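Local atomic coordinates of endo-beta-1,4-glucanase (Bacillus licheniformis, PDB entry 2JEN), a protein that probably cleaves the beta-1,4-glucan backbone of plant cell-wall xyloglucan, acting as a family 12 glycoside hydrolase with cellulase and xyloglucanase activity. Residues H180-Y185 with R216-Y221; L222-S225 with S230-K233. The protein carries 1 engineered substitution. All coordinates share one frame; numbering follows the deposited sequence. Where two conformers were deposited one is given.

Contact 1: residues H180-Y185 with R216-Y221; sequences HSWKVY and RDFTNY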
ATOM      1  N   HIS A 180     -36.515   8.614  21.870  1.00 16.48           N
ATOM      2  CA  HIS A 180     -35.172   9.130  22.105  1.00 15.38           C
ATOM      3  C   HIS A 180     -35.263  10.647  22.310  1.00 14.46           C
ATOM      4  O   HIS A 180     -36.142  11.301  21.748  1.00 14.90           O
ATOM      5  CB  HIS A 180     -34.275   8.877  20.881  1.00 15.06           C
ATOM      6  CG  HIS A 180     -34.109   7.434  20.497  1.00 15.70           C
ATOM      7  ND1 HIS A 180     -32.982   6.715  20.818  1.00 18.15           N
ATOM      8  CD2 HIS A 180     -34.921   6.588  19.825  1.00 15.76           C
ATOM      9  CE1 HIS A 180     -33.100   5.489  20.339  1.00 17.74           C
ATOM     10  NE2 HIS A 180     -34.265   5.380  19.730  1.00 17.34           N
ATOM     11  N   SER A 181     -34.301  11.187  23.042  1.00 13.91           N
ATOM     12  CA  SER A 181     -34.155  12.643  23.182  1.00 13.88           C
ATOM     13  C   SER A 181     -33.102  13.184  22.229  1.00 13.36           C
ATOM     14  O   SER A 181     -31.997  12.643  22.152  1.00 14.24           O
ATOM     15  CB  SER A 181     -33.766  13.009  24.596  1.00 15.04           C
ATOM     16  OG  SER A 181     -34.846  12.627  25.455  1.00 18.79           O
ATOM     17  N   TRP A 182     -33.413  14.310  21.590  1.00 12.88           N
ATOM     18  CA  TRP A 182     -32.603  14.906  20.529  1.00 12.34           C
ATOM     19  C   TRP A 182     -32.452  16.393  20.764  1.00 12.30           C
ATOM     20  O   TRP A 182     -33.436  17.102  20.991  1.00 14.10           O
ATOM     21  CB  TRP A 182     -33.294  14.742  19.174  1.00 12.51           C
ATOM     22  CG  TRP A 182     -33.754  13.342  18.863  1.00 12.86           C
ATOM     23  CD1 TRP A 182     -34.988  12.864  19.061  1.00 13.12           C
ATOM     24  CD2 TRP A 182     -32.983  12.268  18.333  1.00 12.85           C
ATOM     25  NE1 TRP A 182     -35.064  11.554  18.705  1.00 13.68           N
ATOM     26  CE2 TRP A 182     -33.841  11.161  18.234  1.00 12.41           C
ATOM     27  CE3 TRP A 182     -31.646  12.139  17.914  1.00 12.98           C
ATOM     28  CZ2 TRP A 182     -33.396   9.911  17.775  1.00 12.88           C
ATOM     29  CZ3 TRP A 182     -31.212  10.915  17.467  1.00 12.36           C
ATOM     30  CH2 TRP A 182     -32.078   9.823  17.360  1.00 13.09           C
ATOM     31  N   LYS A 183     -31.231  16.891  20.636  1.00 12.72           N
ATOM     32  CA  LYS A 183     -31.000  18.337  20.524  1.00 12.43           C
ATOM     33  C   LYS A 183     -31.209  18.725  19.062  1.00 12.18           C
ATOM     34  O   LYS A 183     -30.617  18.127  18.171  1.00 13.01           O
ATOM     35  CB  LYS A 183     -29.582  18.688  20.966  1.00 13.32           C
ATOM     36  CG  LYS A 183     -29.305  18.309  22.392  1.00 16.23           C
ATOM     37  CD  LYS A 183     -27.823  18.473  22.722  1.00 19.01           C
ATOM     38  CE  LYS A 183     -26.950  17.273  22.116  1.00 24.29           C
ATOM     39  NZ  LYS A 183     -25.504  17.289  22.581  1.00 25.93           N
ATOM     40  N   VAL A 184     -32.058  19.698  18.807  1.00 12.37           N
ATOM     41  CA  VAL A 184     -32.464  20.108  17.474  1.00 11.55           C
ATOM     42  C   VAL A 184     -31.735  21.383  17.080  1.00 12.00           C
ATOM     43  O   VAL A 184     -31.657  22.318  17.881  1.00 11.90           O
ATOM     44  CB  VAL A 184     -33.979  20.367  17.389  1.00 11.80           C
ATOM     45  CG1 VAL A 184     -34.399  20.843  16.006  1.00 13.99           C
ATOM     46  CG2 VAL A 184     -34.772  19.165  17.883  1.00 13.23           C
ATOM     47  N   TYR A 185     -31.173  21.402  15.881  1.00 11.56           N
ATOM     48  CA  TYR A 185     -30.475  22.532  15.299  1.00 11.62           C
ATOM     49  C   TYR A 185     -31.034  22.869  13.932  1.00 11.66           C
ATOM     50  O   TYR A 185     -31.482  21.977  13.181  1.00 12.11           O
ATOM     51  CB  TYR A 185     -28.992  22.222  15.142  1.00 13.03           C
ATOM     52  CG  TYR A 185     -28.311  21.956  16.458  1.00 13.48           C
ATOM     53  CD1 TYR A 185     -28.452  20.742  17.104  1.00 14.18           C
ATOM     54  CD2 TYR A 185     -27.462  22.900  17.035  1.00 14.31           C
ATOM     55  CE1 TYR A 185     -27.823  20.491  18.311  1.00 15.83           C
ATOM     56  CE2 TYR A 185     -26.823  22.637  18.256  1.00 16.29           C
ATOM     57  CZ  TYR A 185     -27.033  21.449  18.869  1.00 15.41           C
ATOM     58  OH  TYR A 185     -26.388  21.172  20.087  1.00 21.07           O
ATOM     59  N   ARG A 216     -40.690   9.598   9.320  1.00 14.51           N
ATOM     60  CA  ARG A 216     -41.918  10.390   9.324  1.00 15.13           C
ATOM     61  C   ARG A 216     -42.147  11.092  10.650  1.00 14.65           C
ATOM     62  O   ARG A 216     -42.771  12.167  10.689  1.00 14.57           O
ATOM     63  CB  ARG A 216     -43.098   9.490   8.976  1.00 15.17           C
ATOM     64  CG  ARG A 216     -44.396  10.273   8.690  1.00 17.28           C
ATOM     65  CD  ARG A 216     -45.555   9.356   8.393  1.00 20.47           C
ATOM     66  NE  ARG A 216     -46.009   8.784   9.630  1.00 24.59           N
ATOM     67  CZ  ARG A 216     -47.048   7.956   9.751  1.00 27.04           C
ATOM     68  NH1 ARG A 216     -47.704   7.539   8.689  1.00 26.68           N
ATOM     69  NH2 ARG A 216     -47.372   7.503  10.941  1.00 29.75           N
ATOM     70  N   ASP A 217     -41.696  10.518  11.753  1.00 13.99           N
ATOM     71  CA  ASP A 217     -41.830  11.211  13.039  1.00 14.32           C
ATOM     72  C   ASP A 217     -41.053  12.533  13.023  1.00 14.67           C
ATOM     73  O   ASP A 217     -41.464  13.523  13.648  1.00 14.55           O
ATOM     74  CB  ASP A 217     -41.285  10.354  14.177  1.00 15.26           C
ATOM     75  CG  ASP A 217     -42.048   9.055  14.420  1.00 17.65           C
ATOM     76  OD1 ASP A 217     -43.187   8.925  13.934  1.00 22.71           O
ATOM     77  OD2 ASP A 217     -41.515   8.226  15.203  1.00 20.09           O
ATOM     78  N   PHE A 218     -39.889  12.536  12.380  1.00 12.50           N
ATOM     79  CA  PHE A 218     -39.029  13.714  12.324  1.00 12.23           C
ATOM     80  C   PHE A 218     -39.559  14.735  11.317  1.00 12.86           C
ATOM     81  O   PHE A 218     -39.603  15.951  11.610  1.00 13.61           O
ATOM     82  CB  PHE A 218     -37.587  13.280  11.998  1.00 12.20           C
ATOM     83  CG  PHE A 218     -36.986  12.455  13.076  1.00 11.73           C
ATOM     84  CD1 PHE A 218     -37.263  11.099  13.162  1.00 13.24           C
ATOM     85  CD2 PHE A 218     -36.174  13.032  14.065  1.00 12.45           C
ATOM     86  CE1 PHE A 218     -36.758  10.334  14.216  1.00 13.33           C
ATOM     87  CE2 PHE A 218     -35.672  12.290  15.077  1.00 13.87           C
ATOM     88  CZ  PHE A 218     -35.955  10.905  15.153  1.00 14.02           C
ATOM     89  N   THR A 219     -39.996  14.297  10.144  1.00 12.65           N
ATOM     90  CA  THR A 219     -40.552  15.238   9.174  1.00 13.45           C
ATOM     91  C   THR A 219     -41.890  15.818   9.683  1.00 14.55           C
ATOM     92  O   THR A 219     -42.165  16.979   9.431  1.00 14.26           O
ATOM     93  CB  THR A 219     -40.697  14.604   7.780  1.00 13.56           C
ATOM     94  OG1 THR A 219     -41.529  13.423   7.828  1.00 13.88           O
ATOM     95  CG2 THR A 219     -39.318  14.240   7.214  1.00 13.71           C
ATOM     96  N   ASN A 220     -42.698  15.015  10.381  1.00 14.90           N
ATOM     97  CA  ASN A 220     -43.929  15.573  11.000  1.00 15.13           C
ATOM     98  C   ASN A 220     -43.614  16.633  12.039  1.00 14.96           C
ATOM     99  O   ASN A 220     -44.313  17.649  12.132  1.00 15.71           O
ATOM    100  CB  ASN A 220     -44.754  14.467  11.643  1.00 15.74           C
ATOM    101  CG  ASN A 220     -45.617  13.721  10.644  1.00 17.28           C
ATOM    102  OD1 ASN A 220     -45.767  14.126   9.473  1.00 19.89           O
ATOM    103  ND2 ASN A 220     -46.204  12.612  11.117  1.00 22.62           N
ATOM    104  N   TYR A 221     -42.573  16.441  12.845  1.00 14.41           N
ATOM    105  CA  TYR A 221     -42.157  17.488  13.793  1.00 14.43           C
ATOM    106  C   TYR A 221     -41.791  18.734  13.021  1.00 14.71           C
ATOM    107  O   TYR A 221     -42.260  19.819  13.339  1.00 14.61           O
ATOM    108  CB  TYR A 221     -41.026  17.004  14.699  1.00 13.95           C
ATOM    109  CG  TYR A 221     -40.238  18.087  15.380  1.00 13.80           C
ATOM    110  CD1 TYR A 221     -40.696  18.673  16.563  1.00 13.89           C
ATOM    111  CD2 TYR A 221     -39.036  18.566  14.861  1.00 13.74           C
ATOM    112  CE1 TYR A 221     -39.926  19.631  17.234  1.00 13.47           C
ATOM    113  CE2 TYR A 221     -38.283  19.493  15.506  1.00 13.73           C
ATOM    114  CZ  TYR A 221     -38.733  20.047  16.676  1.00 13.22           C
ATOM    115  OH  TYR A 221     -37.952  20.987  17.276  1.00 14.28           O
TER
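The phenol oxygen of Y221 sits against the isopropyl group of V184, with OH 3.7 Å from CG2 and 3.8 Å from CG1, and finds its polar partner in a hydrogen bond to OE2 of E173 on the adjoining strand 170-177. V184 and Y221 approach from opposite directions. CG of Y221 lies anti to the backbone N (chi1 161°), which carries the ring away from the helix toward the strand, and CG1 of V184 comes close to the plane of that ring at its edge, 4.1 Å from CE2. The other half of the contact is aromatic. F218 points the CE2-CZ edge of its ring at one face of the W182 indole. The ring planes are 76° apart and the centroids of F218 and of the five-membered ring of W182 are 5.1 Å apart, a T-shaped pair. The edge lies over the rim of the indole, where CZ of F218 is 3.7 Å from both NE1 and CE2 of W182. The indole N-H is not used on the phenyl ring; it bonds the backbone O of I177, which helps hold the indole in this rotation. In the beta-jelly roll of family 12, a single helix packs across the back of the sheet whose concave face holds the substrate, and here residues three apart on helix 215-225 meet residues two apart on strand 180-192. The backbones stay well separated, 10.5 Å between the CA atoms of W182 and F218, so side chains alone bridge the gap. F202, from strand 195-204, touches both W182 and V184 and makes a second edge-to-face pair with F218, while I158 also packs against W182 and F218, extending the apolar layer beneath the helix.

Contact 2: residues L222-S225 with S230-K233; sequences LADS and SKTK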
ATOM      1  N   LEU A 222     -40.968  18.625  11.996  1.00 14.31           N
ATOM      2  CA  LEU A 222     -40.537  19.809  11.269  1.00 14.74           C
ATOM      3  C   LEU A 222     -41.691  20.515  10.549  1.00 15.45           C
ATOM      4  O   LEU A 222     -41.730  21.738  10.504  1.00 16.57           O
ATOM      5  CB  LEU A 222     -39.407  19.424  10.296  1.00 14.54           C
ATOM      6  CG  LEU A 222     -38.100  18.972  10.921  1.00 13.25           C
ATOM      7  CD1 LEU A 222     -37.188  18.406   9.811  1.00 15.31           C
ATOM      8  CD2 LEU A 222     -37.421  20.084  11.687  1.00 14.75           C
ATOM      9  N   ALA A 223     -42.601  19.743   9.969  1.00 15.50           N
ATOM     10  CA  ALA A 223     -43.712  20.297   9.210  1.00 16.20           C
ATOM     11  C   ALA A 223     -44.824  20.797  10.108  1.00 17.90           C
ATOM     12  O   ALA A 223     -45.226  21.967  10.009  1.00 20.65           O
ATOM     13  CB  ALA A 223     -44.236  19.239   8.235  1.00 16.91           C
ATOM     14  N   ASP A 224     -45.321  19.932  10.977  1.00 17.70           N
ATOM     15  CA  ASP A 224     -46.551  20.241  11.728  1.00 18.74           C
ATOM     16  C   ASP A 224     -46.254  20.984  13.022  1.00 18.87           C
ATOM     17  O   ASP A 224     -47.074  21.817  13.465  1.00 21.81           O
ATOM     18  CB  ASP A 224     -47.268  18.935  12.078  1.00 19.38           C
ATOM     19  CG  ASP A 224     -47.750  18.164  10.868  1.00 21.75           C
ATOM     20  OD1 ASP A 224     -48.081  18.795   9.848  1.00 25.75           O
ATOM     21  OD2 ASP A 224     -47.770  16.899  10.946  1.00 27.43           O
ATOM     22  N   SER A 225     -45.158  20.679  13.705  1.00 18.60           N
ATOM     23  CA  SER A 225     -44.860  21.347  14.974  0.50 18.09           C
ATOM     24  C   SER A 225     -44.108  22.642  14.779  1.00 18.41           C
ATOM     25  O   SER A 225     -44.399  23.641  15.451  1.00 20.04           O
ATOM     26  CB  SER A 225     -44.098  20.442  15.928  0.50 18.61           C
ATOM     27  OG  SER A 225     -44.854  19.298  16.207  0.50 16.64           O
ATOM     28  N   SER A 230     -42.525  22.002   4.102  1.00 16.72           N
ATOM     29  CA  SER A 230     -43.753  21.756   3.382  1.00 17.46           C
ATOM     30  C   SER A 230     -43.954  20.292   3.045  1.00 18.12           C
ATOM     31  O   SER A 230     -43.040  19.634   2.569  1.00 17.81           O
ATOM     32  CB  SER A 230     -43.757  22.569   2.098  1.00 19.06           C
ATOM     33  OG  SER A 230     -44.890  22.214   1.303  1.00 21.07           O
ATOM     34  N   LYS A 231     -45.169  19.766   3.215  1.00 17.99           N
ATOM     35  CA  LYS A 231     -45.401  18.362   2.837  1.00 19.15           C
ATOM     36  C   LYS A 231     -45.557  18.139   1.332  1.00 17.84           C
ATOM     37  O   LYS A 231     -45.695  16.985   0.896  1.00 18.50           O
ATOM     38  CB  LYS A 231     -46.506  17.717   3.662  1.00 20.85           C
ATOM     39  CG  LYS A 231     -46.178  17.646   5.167  1.00 22.97           C
ATOM     40  CD  LYS A 231     -47.127  16.760   5.947  1.00 23.26           C
ATOM     41  CE  LYS A 231     -46.951  16.853   7.437  1.00 25.19           C
ATOM     42  NZ  LYS A 231     -47.904  15.978   8.171  1.00 29.19           N
ATOM     43  N   THR A 232     -45.422  19.193   0.533  1.00 17.90           N
ATOM     44  CA  THR A 232     -45.304  19.034  -0.909  1.00 17.68           C
ATOM     45  C   THR A 232     -43.921  18.440  -1.310  1.00 17.32           C
ATOM     46  O   THR A 232     -43.727  18.003  -2.441  1.00 18.55           O
ATOM     47  CB  THR A 232     -45.468  20.338  -1.692  1.00 19.34           C
ATOM     48  OG1 THR A 232     -44.491  21.302  -1.290  1.00 20.69           O
ATOM     49  CG2 THR A 232     -46.859  20.912  -1.465  1.00 20.13           C
ATOM     50  N   LYS A 233     -42.956  18.509  -0.407  1.00 16.43           N
ATOM     51  CA  LYS A 233     -41.629  18.035  -0.769  0.50 15.93           C
ATOM     52  C   LYS A 233     -41.543  16.513  -0.743  1.00 15.53           C
ATOM     53  O   LYS A 233     -42.329  15.807  -0.104  1.00 15.70           O
ATOM     54  CB  LYS A 233     -40.569  18.702   0.094  0.50 15.86           C
ATOM     55  CG  LYS A 233     -40.415  20.157  -0.273  0.50 15.65           C
ATOM     56  CD  LYS A 233     -39.592  20.865   0.736  0.50 14.01           C
ATOM     57  CE  LYS A 233     -39.231  22.253   0.279  0.50 15.51           C
ATOM     58  NZ  LYS A 233     -38.383  22.947   1.297  0.50 16.67           N
TER
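K231 reaches across to the last turn of the helix and places its ammonium group on the carboxylate of D224. The salt bridge is lopsided: NZ of K231 lies 2.9 Å from OD2 of D224, on the syn side and only 16° out of the carboxylate plane, whereas the bond from NZ to OD1 is weak at 3.3 Å. The two side chains cross at about a right angle, the lysine ending beside the forked tip of the aspartate, so that CE of K231 also comes within 3.3 Å of OD1 of D224. Along its length the lysine is fully extended beyond CG, and this straight chain runs past the methyl group of A223, whose CB is 3.7 Å from CE and 4.0 Å from CG of K231. A223 therefore supplies an apolar flank to the aliphatic part, and D224 the charge at its end. One turn earlier on the helix, OD1 of N220 accepts a further hydrogen bond from the same NZ, giving the ammonium group a second oxygen-bearing partner. The positive charge would probably also ease the placement of an acidic side chain near the C-terminal end of a helix, which here finishes in a wider pi-type turn. K231 is the second residue of a type I beta turn from S230 to K233, closed by the bond from K233 N to S230 O. Across that turn, the hydroxyls of S230 and T232 are hydrogen-bonded, OG to OG1 at 2.8 Å. Beyond the turn, K233 forms a salt bridge with D154, while L222 packs on F200 and F202 of strand 195-204; the contact thus ties the C-terminal end of helix 215-225, at the protein surface, to the loop that leads into strand 234-244 of the mixed sheet.

Helix 215-225 serves both contacts, facing the sheet in contact 1 and the following loop in contact 2, whose centres lie 12 Å apart. They join directly through N220 OD1 and K231 NZ, 3.1 Å apart in a probable hydrogen bond. Contact 1 is buried, whereas contact 2 lies at the surface, about 20 Å from the centre of the chain against 15 Å for contact 1. The side chain of V184 in contact 1 is about 13 Å from a bound glucose unit. On the strand side, Y185, next to V184, packs on P167, a residue of the glycan pocket.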